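Local coordinates for exopolygalacturonase (Yersinia enterocolitica, PDB 2UVF), which probably hydrolyses pectic polygalacturonate from the chain end as a family 28 glycoside hydrolase, and here holds digalacturonic acid in its cleft, at residues A353-M358 / G382-N387; G401-N406 / A437-S442; T461-R466 / A491-V496. One frame throughout, in Å; residues are numbered along the deposited sequence. Where two conformers were deposited one is given.

Contact 1 of 3, residues A353-M358 / G382-N387; sequences AFHGIM and GIEFGN. With ADA (alpha-D-galactopyranuronic acid), chain C; ADA (alpha-D-galactopyranuronic acid), chain B.
The carboxylate of Glu-384 ends over the imidazole of His-355, the two side chains meeting at about a right angle with their planes 56° apart. OE2 stands 2.9 Å above the centre of the ring, so that no ring nitrogen directs a hydrogen at it; the meeting is one of an oxygen with a ring face. The opposite face of the imidazole is overlapped at its rim by CE2 of Phe-354, and the ring is thus sandwiched between the rim of the Phe-354 ring, its neighbour in sequence, and an acid from the adjacent strand. What fixes its rotation is a bond at each nitrogen: ND1 is tied to the main-chain oxygen of Asn-379, while His-355 NE2 gives a nearly straight bond, 2.7 Å long, to carboxylate atom O6A of the chain C galacturonate. The other branch of the acid, Glu-384 OE1, lies 3.5 Å from CG of Met-358, whose side chain runs alongside and then bends at chi3 (70°), bringing CE near the same oxygen.

Beneath these groups two neighbouring coils of the right-handed parallel beta-helix of family 28 run in register. Ile-357 N donates to Gly-382 O at 3.0 Å, and Ile-357 O receives Glu-384 N at 2.7 Å. Met-358 and Glu-384 therefore project together to the sugar side, whereas Ile-357 and Ile-383 lie on the other, their CG2 atoms 4.3 Å apart. Asp-381 OD2 also lies close to Glu-384 OE2, two like charges near each other, and CD of Glu-384 comes within 3.3 Å of O3 on the chain C sugar.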
# COMPACT_ATOMS: atom_id res chain seq x y z
N ALA A 353 -0.34 2.30 16.56
CA ALA A 353 -0.51 1.31 17.63
C ALA A 353 -0.81 -0.09 17.08
O ALA A 353 -0.44 -1.09 17.67
CB ALA A 353 -1.59 1.77 18.64
N PHE A 354 -1.45 -0.17 15.92
CA PHE A 354 -1.76 -1.45 15.26
C PHE A 354 -1.37 -1.29 13.77
O PHE A 354 -0.15 -1.23 13.47
CB PHE A 354 -3.22 -1.81 15.52
CG PHE A 354 -3.65 -3.20 15.08
CD1 PHE A 354 -2.83 -4.30 15.21
CD2 PHE A 354 -4.91 -3.39 14.54
CE1 PHE A 354 -3.25 -5.58 14.81
CE2 PHE A 354 -5.35 -4.67 14.13
CZ PHE A 354 -4.52 -5.76 14.26
N HIS A 355 -2.35 -1.13 12.88
CA HIS A 355 -2.10 -0.99 11.44
C HIS A 355 -1.91 0.48 11.08
O HIS A 355 -2.22 1.36 11.87
CB HIS A 355 -3.28 -1.52 10.58
CG HIS A 355 -3.64 -2.97 10.79
ND1 HIS A 355 -2.70 -3.97 10.94
CD2 HIS A 355 -4.84 -3.58 10.80
CE1 HIS A 355 -3.31 -5.13 11.07
NE2 HIS A 355 -4.61 -4.93 10.97
N GLY A 356 -1.43 0.73 9.85
CA GLY A 356 -1.25 2.09 9.33
C GLY A 356 -2.55 2.59 8.75
O GLY A 356 -3.50 2.89 9.49
N ILE A 357 -2.62 2.62 7.41
CA ILE A 357 -3.83 3.08 6.70
C ILE A 357 -4.73 1.93 6.22
O ILE A 357 -4.28 1.04 5.50
CB ILE A 357 -3.45 4.06 5.54
CG1 ILE A 357 -2.84 5.33 6.14
CG2 ILE A 357 -4.68 4.40 4.66
CD1 ILE A 357 -2.11 6.18 5.20
N MET A 358 -5.99 1.96 6.65
CA MET A 358 -6.97 0.93 6.29
C MET A 358 -8.08 1.50 5.43
O MET A 358 -8.64 2.55 5.76
CB MET A 358 -7.61 0.30 7.53
CG MET A 358 -6.66 -0.45 8.45
SD MET A 358 -7.53 -0.97 9.95
CE MET A 358 -8.62 -2.24 9.26
N GLY A 382 1.64 -0.68 5.80
CA GLY A 382 1.56 0.67 5.24
C GLY A 382 0.14 1.02 4.84
O GLY A 382 -0.46 1.91 5.42
N ILE A 383 -0.39 0.33 3.83
CA ILE A 383 -1.77 0.54 3.40
C ILE A 383 -2.45 -0.81 3.25
O ILE A 383 -1.95 -1.69 2.53
CB ILE A 383 -1.90 1.35 2.07
CG1 ILE A 383 -1.15 2.70 2.15
CG2 ILE A 383 -3.39 1.57 1.73
CD1 ILE A 383 -0.99 3.46 0.83
N GLU A 384 -3.57 -1.00 3.95
CA GLU A 384 -4.45 -2.14 3.70
C GLU A 384 -5.57 -1.75 2.75
O GLU A 384 -6.20 -0.72 2.95
CB GLU A 384 -5.09 -2.66 5.00
CG GLU A 384 -4.12 -3.28 5.93
CD GLU A 384 -4.77 -3.82 7.16
OE1 GLU A 384 -6.00 -3.67 7.32
OE2 GLU A 384 -4.05 -4.40 7.97
N PHE A 385 -5.78 -2.57 1.72
CA PHE A 385 -6.95 -2.48 0.86
C PHE A 385 -7.83 -3.71 1.14
O PHE A 385 -7.40 -4.86 0.99
CB PHE A 385 -6.56 -2.36 -0.62
CG PHE A 385 -5.92 -1.04 -0.99
CD1 PHE A 385 -6.64 0.15 -0.93
CD2 PHE A 385 -4.58 -1.00 -1.42
CE1 PHE A 385 -6.05 1.38 -1.27
CE2 PHE A 385 -3.98 0.21 -1.76
CZ PHE A 385 -4.72 1.41 -1.69
N GLY A 386 -9.06 -3.47 1.60
CA GLY A 386 -9.95 -4.55 2.03
C GLY A 386 -11.32 -4.51 1.38
O GLY A 386 -12.10 -3.57 1.63
N ASN A 387 -11.62 -5.51 0.56
CA ASN A 387 -12.91 -5.58 -0.16
C ASN A 387 -13.24 -4.27 -0.86
O ASN A 387 -14.39 -3.83 -0.89
CB ASN A 387 -14.07 -6.03 0.77
CG ASN A 387 -13.88 -7.43 1.31
OD1 ASN A 387 -14.39 -8.39 0.74
ND2 ASN A 387 -13.09 -7.56 2.38
C1 ADA C . -4.54 -9.82 7.96
C2 ADA C . -4.90 -9.07 6.66
C3 ADA C . -4.83 -7.56 6.97
C4 ADA C . -5.82 -7.19 8.12
C5 ADA C . -5.48 -8.03 9.38
C6 ADA C . -6.36 -7.85 10.65
O2 ADA C . -4.03 -9.44 5.58
O3 ADA C . -5.08 -6.79 5.80
O4 ADA C . -7.18 -7.41 7.73
O5 ADA C . -5.43 -9.45 9.06
O6B ADA C . -6.76 -8.90 11.19
O6A ADA C . -6.61 -6.69 11.06
C1 ADA B . 0.23 -9.36 8.81
C2 ADA B . -0.89 -8.38 9.24
C3 ADA B . -1.79 -9.15 10.24
C4 ADA B . -2.58 -10.16 9.40
C5 ADA B . -1.55 -11.13 8.80
C6 ADA B . -2.23 -12.16 7.87
O1 ADA B . 0.98 -9.90 9.94
O2 ADA B . -0.40 -7.17 9.76
O3 ADA B . -2.61 -8.28 11.06
O4 ADA B . -3.18 -9.44 8.29
O5 ADA B . -0.45 -10.42 8.08
O6B ADA B . -2.43 -11.83 6.67
O6A ADA B . -2.54 -13.28 8.36

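Contact 2 of 3, residues G401-N406 / A437-S442; sequences GDDCIN and AIVTGS. With NI (nickel (II) ion), chain K; ADA (alpha-D-galactopyranuronic acid), chain B; ADA (alpha-D-galactopyranuronic acid), chain C.
Asn-406 OD1 takes a hydrogen bond from O3 of the chain C galacturonate at 2.7 Å, while its amide nitrogen lies 3.5 Å from CG1 of Val-439 on the next coil of the parallel beta-helix. On the chain B sugar, O1 donates to Asp-402 OD2 at 3.2 Å, and Asp-402 OD1 sits 3.1 Å from the anomeric carbon C1. Beside Asn-406, Gly-441, preceded by a cis peptide bond, brings its carbonyl oxygen close to both sugars.

Behind this shell, Asp-403 positions both side chains. The amide of Asn-406, with CG anti to the backbone N (chi1 -178°), reaches back through ND2 in a weak bond to Asp-403 OD2. That carboxylate crosses Val-439 at about a right angle and rests on both its methyl groups. Asp-402 OD1, in turn, receives the backbone N of Asp-403 on its anti side. Farther out, Ile-405 N donates to Ala-437 O and Ile-405 O accepts from Val-439 N, joining the strands in parallel, with Ile-405 and Ile-438 side by side on the face turned from the sugars. At the start of 401-406, the carbonyl oxygen of Gly-401 binds nickel at 2.1 Å, together with three waters and Asp-376.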
# COMPACT_ATOMS: atom_id res chain seq x y z
N GLY A 401 6.37 -1.53 9.46
CA GLY A 401 6.53 -2.58 10.45
C GLY A 401 6.03 -3.92 9.94
O GLY A 401 6.46 -4.95 10.45
N ASP A 402 5.14 -3.89 8.95
CA ASP A 402 4.58 -5.11 8.36
C ASP A 402 4.54 -5.00 6.84
O ASP A 402 5.44 -4.39 6.22
CB ASP A 402 3.19 -5.40 8.94
CG ASP A 402 2.89 -6.88 9.01
OD1 ASP A 402 2.52 -7.46 7.97
OD2 ASP A 402 3.03 -7.47 10.11
N ASP A 403 3.51 -5.58 6.21
CA ASP A 403 3.41 -5.58 4.74
C ASP A 403 3.36 -4.12 4.32
O ASP A 403 2.81 -3.30 5.05
CB ASP A 403 2.14 -6.28 4.25
CG ASP A 403 2.09 -7.77 4.59
OD1 ASP A 403 3.18 -8.39 4.73
OD2 ASP A 403 0.96 -8.33 4.68
N CYS A 404 3.92 -3.79 3.17
CA CYS A 404 3.86 -2.44 2.65
C CYS A 404 2.48 -2.14 2.08
O CYS A 404 1.83 -1.21 2.54
CB CYS A 404 4.97 -2.19 1.61
SG CYS A 404 6.67 -2.50 2.22
N ILE A 405 2.07 -2.88 1.06
CA ILE A 405 0.71 -2.79 0.55
C ILE A 405 0.10 -4.18 0.67
O ILE A 405 0.66 -5.17 0.18
CB ILE A 405 0.63 -2.26 -0.92
CG1 ILE A 405 1.27 -0.87 -1.03
CG2 ILE A 405 -0.84 -2.23 -1.43
CD1 ILE A 405 1.61 -0.48 -2.46
N ASN A 406 -1.02 -4.25 1.39
CA ASN A 406 -1.70 -5.51 1.61
C ASN A 406 -3.08 -5.48 0.98
O ASN A 406 -3.76 -4.45 1.03
CB ASN A 406 -1.82 -5.78 3.11
CG ASN A 406 -2.48 -7.10 3.40
OD1 ASN A 406 -3.69 -7.19 3.57
ND2 ASN A 406 -1.68 -8.15 3.43
N ALA A 437 6.42 -6.05 -0.53
CA ALA A 437 6.01 -4.87 -1.28
C ALA A 437 4.54 -4.99 -1.66
O ALA A 437 3.73 -4.11 -1.34
CB ALA A 437 6.86 -4.70 -2.54
N ILE A 438 4.21 -6.09 -2.35
CA ILE A 438 2.86 -6.34 -2.83
C ILE A 438 2.41 -7.66 -2.24
O ILE A 438 2.99 -8.71 -2.53
CB ILE A 438 2.80 -6.34 -4.39
CG1 ILE A 438 3.41 -5.05 -4.96
CG2 ILE A 438 1.36 -6.63 -4.90
CD1 ILE A 438 2.66 -3.77 -4.60
N VAL A 439 1.39 -7.59 -1.38
CA VAL A 439 0.93 -8.74 -0.62
C VAL A 439 -0.55 -9.01 -0.88
O VAL A 439 -1.38 -8.15 -0.62
CB VAL A 439 1.17 -8.56 0.90
CG1 VAL A 439 0.81 -9.86 1.64
CG2 VAL A 439 2.62 -8.17 1.14
N THR A 440 -0.85 -10.19 -1.42
CA THR A 440 -2.23 -10.67 -1.63
C THR A 440 -2.48 -12.01 -0.89
O THR A 440 -1.98 -13.02 -1.34
CB THR A 440 -2.50 -10.97 -3.15
OG1 THR A 440 -1.76 -12.12 -3.55
CG2 THR A 440 -2.11 -9.83 -4.07
N GLY A 441 -3.14 -12.07 0.26
CA GLY A 441 -3.11 -11.10 1.33
C GLY A 441 -3.18 -11.98 2.57
O GLY A 441 -2.90 -11.53 3.66
N SER A 442 -3.50 -13.26 2.33
CA SER A 442 -3.91 -14.31 3.32
C SER A 442 -5.42 -14.34 3.50
O SER A 442 -6.03 -15.39 3.36
CB SER A 442 -3.19 -14.27 4.66
OG SER A 442 -4.02 -14.81 5.68
NI NI K . 8.32 -5.87 10.56
C1 ADA B . 0.23 -9.36 8.81
C2 ADA B . -0.89 -8.38 9.24
C3 ADA B . -1.79 -9.15 10.24
C4 ADA B . -2.58 -10.16 9.40
C5 ADA B . -1.55 -11.13 8.80
C6 ADA B . -2.23 -12.16 7.87
O1 ADA B . 0.98 -9.90 9.94
O2 ADA B . -0.40 -7.17 9.76
O3 ADA B . -2.61 -8.28 11.06
O4 ADA B . -3.18 -9.44 8.29
O5 ADA B . -0.45 -10.42 8.08
O6B ADA B . -2.43 -11.83 6.67
O6A ADA B . -2.54 -13.28 8.36
C1 ADA C . -4.54 -9.82 7.96
C2 ADA C . -4.90 -9.07 6.66
C3 ADA C . -4.83 -7.56 6.97
C4 ADA C . -5.82 -7.19 8.12
C5 ADA C . -5.48 -8.03 9.38
C6 ADA C . -6.36 -7.85 10.65
O2 ADA C . -4.03 -9.44 5.58
O3 ADA C . -5.08 -6.79 5.80
O4 ADA C . -7.18 -7.41 7.73
O5 ADA C . -5.43 -9.45 9.06
O6B ADA C . -6.76 -8.90 11.19
O6A ADA C . -6.61 -6.69 11.06
O HOH W 1 9.24 -4.43 8.86
O HOH W 2 10.23 -6.91 10.94
O HOH W 3 7.39 -7.17 12.49

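Contact 3 of 3, residues T461-R466 / A491-V496; sequences TDIGLR and AKQVMV
Asp-462 O is gripped by two backbone donors of the neighbouring coil, Lys-492 N and Gln-493 N, where successive turns of the parallel beta-helix stack. Lys-492 N approaches in the carbonyl plane, on a lone pair, at 2.8 Å; Gln-493 N comes at a wider C=O...donor angle, 159°. Just before them, Thr-461 O accepts from Ala-491 N. At the corner Val-494 O takes a nearly straight bond from Leu-465 N and a weak one from Gly-464 N; beyond it Leu-465 O receives Val-496 N at 2.9 Å.

The polar side chains look largely elsewhere. Thr-461 OG1 is bonded to the carbonyl oxygen of Arg-432, and Gln-493 NE2 to Glu-540 OE1 and Pro-537 O. Asp-462 and Lys-492 run side by side, yet OD2 and NZ stay 4.1 Å apart, beyond a salt bridge, so their attraction is probably modest.

Leu-465 CD2 meets the sulfur of Met-495, its partner in register, whereas Ile-463 CD1 reaches past the corner to Val-496 CG2. Arg-466 runs alongside Val-496, and in the conformer given, Arg-466 NH1, weakly bonded to Thr-498 OG1, lies 3.4 Å from Val-496 CG1.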
# COMPACT_ATOMS: atom_id res chain seq x y z
N THR A 461 13.45 -4.61 1.23
CA THR A 461 12.12 -5.19 1.51
C THR A 461 12.30 -6.70 1.69
O THR A 461 13.26 -7.25 1.17
CB THR A 461 11.15 -4.90 0.33
OG1 THR A 461 11.55 -3.68 -0.31
CG2 THR A 461 9.70 -4.79 0.81
N ASP A 462 11.40 -7.37 2.41
CA ASP A 462 11.54 -8.82 2.61
C ASP A 462 11.27 -9.59 1.32
O ASP A 462 12.00 -10.52 0.96
CB ASP A 462 10.60 -9.32 3.73
CG ASP A 462 11.09 -8.96 5.12
OD1 ASP A 462 12.13 -8.28 5.23
OD2 ASP A 462 10.44 -9.34 6.12
N ILE A 463 10.20 -9.21 0.62
CA ILE A 463 9.65 -9.97 -0.48
C ILE A 463 9.12 -8.97 -1.49
O ILE A 463 8.60 -7.94 -1.10
CB ILE A 463 8.55 -11.01 0.02
CG1 ILE A 463 9.17 -12.04 0.98
CG2 ILE A 463 7.88 -11.74 -1.14
CD1 ILE A 463 8.19 -12.88 1.81
N GLY A 464 9.25 -9.26 -2.79
CA GLY A 464 8.59 -8.46 -3.82
C GLY A 464 7.09 -8.73 -3.91
O GLY A 464 6.26 -7.87 -3.65
N LEU A 465 6.74 -9.95 -4.30
CA LEU A 465 5.36 -10.32 -4.47
C LEU A 465 5.09 -11.49 -3.54
O LEU A 465 5.74 -12.53 -3.63
CB LEU A 465 5.07 -10.67 -5.94
CG LEU A 465 3.67 -11.17 -6.30
CD1 LEU A 465 2.59 -10.20 -5.86
CD2 LEU A 465 3.58 -11.43 -7.81
N ARG A 466 4.14 -11.30 -2.62
CA ARG A 466 3.80 -12.31 -1.62
C ARG A 466 2.31 -12.65 -1.69
O ARG A 466 1.46 -11.80 -1.49
CB ARG A 466 4.19 -11.83 -0.20
CG ARG A 466 3.71 -12.71 0.99
CD ARG A 466 4.31 -14.13 1.00
NE ARG A 466 4.53 -14.63 2.37
CZ ARG A 466 4.42 -15.90 2.75
NH1 ARG A 466 4.07 -16.84 1.88
NH2 ARG A 466 4.65 -16.24 4.02
N ALA A 491 15.34 -9.12 1.61
CA ALA A 491 15.77 -9.81 2.84
C ALA A 491 15.37 -11.28 2.86
O ALA A 491 15.99 -12.07 3.57
CB ALA A 491 15.29 -9.08 4.10
N LYS A 492 14.35 -11.66 2.09
CA LYS A 492 13.93 -13.07 2.08
C LYS A 492 13.83 -13.68 0.69
O LYS A 492 14.66 -14.51 0.31
CB LYS A 492 12.60 -13.27 2.82
CG LYS A 492 12.55 -12.89 4.28
CD LYS A 492 11.19 -13.39 4.86
CE LYS A 492 10.94 -12.93 6.30
NZ LYS A 492 12.16 -12.92 7.17
N GLN A 493 12.79 -13.30 -0.05
CA GLN A 493 12.47 -13.96 -1.30
C GLN A 493 11.96 -12.99 -2.34
O GLN A 493 11.48 -11.92 -2.00
CB GLN A 493 11.39 -14.99 -1.03
CG GLN A 493 11.76 -15.96 0.08
CD GLN A 493 10.61 -16.84 0.43
OE1 GLN A 493 9.73 -16.45 1.20
NE2 GLN A 493 10.58 -18.02 -0.13
N VAL A 494 12.05 -13.39 -3.61
CA VAL A 494 11.56 -12.61 -4.74
C VAL A 494 10.03 -12.72 -4.87
O VAL A 494 9.32 -11.70 -4.94
CB VAL A 494 12.25 -13.05 -6.06
CG1 VAL A 494 11.67 -12.34 -7.24
CG2 VAL A 494 13.78 -12.87 -5.99
N MET A 495 9.53 -13.95 -4.95
CA MET A 495 8.10 -14.20 -5.03
C MET A 495 7.75 -15.43 -4.20
O MET A 495 8.48 -16.42 -4.21
CB MET A 495 7.64 -14.36 -6.49
CG MET A 495 6.15 -14.62 -6.65
SD MET A 495 5.58 -14.59 -8.35
CE MET A 495 6.18 -16.18 -8.96
N VAL A 496 6.65 -15.33 -3.47
CA VAL A 496 6.07 -16.49 -2.78
C VAL A 496 4.57 -16.60 -3.07
O VAL A 496 3.87 -15.60 -3.20
CB VAL A 496 6.31 -16.48 -1.24
CG1 VAL A 496 6.02 -17.85 -0.65
CG2 VAL A 496 7.72 -16.09 -0.92

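In the fold
The three contacts lie in series along the chain, each joining adjacent coils of the same beta-helix. Contacts 1 and 2, with centres about 9 Å apart, share the digalacturonate: both touch the chain B and chain C sugars. They also join directly, since strands 383-386 and 405-408 are neighbours, with Phe-385 N and Asn-406 O 2.8 Å apart in a probable hydrogen bond. Contact 3 continues the stack, its centre about 10 Å from that of contact 2, where Thr-440 N and Arg-466 O, also 2.8 Å apart, make a similar probable bond. It does not touch contact 1, whose centre is about 19 Å away, and the side chain of Arg-466 lies about 8 Å from a bound galacturonate.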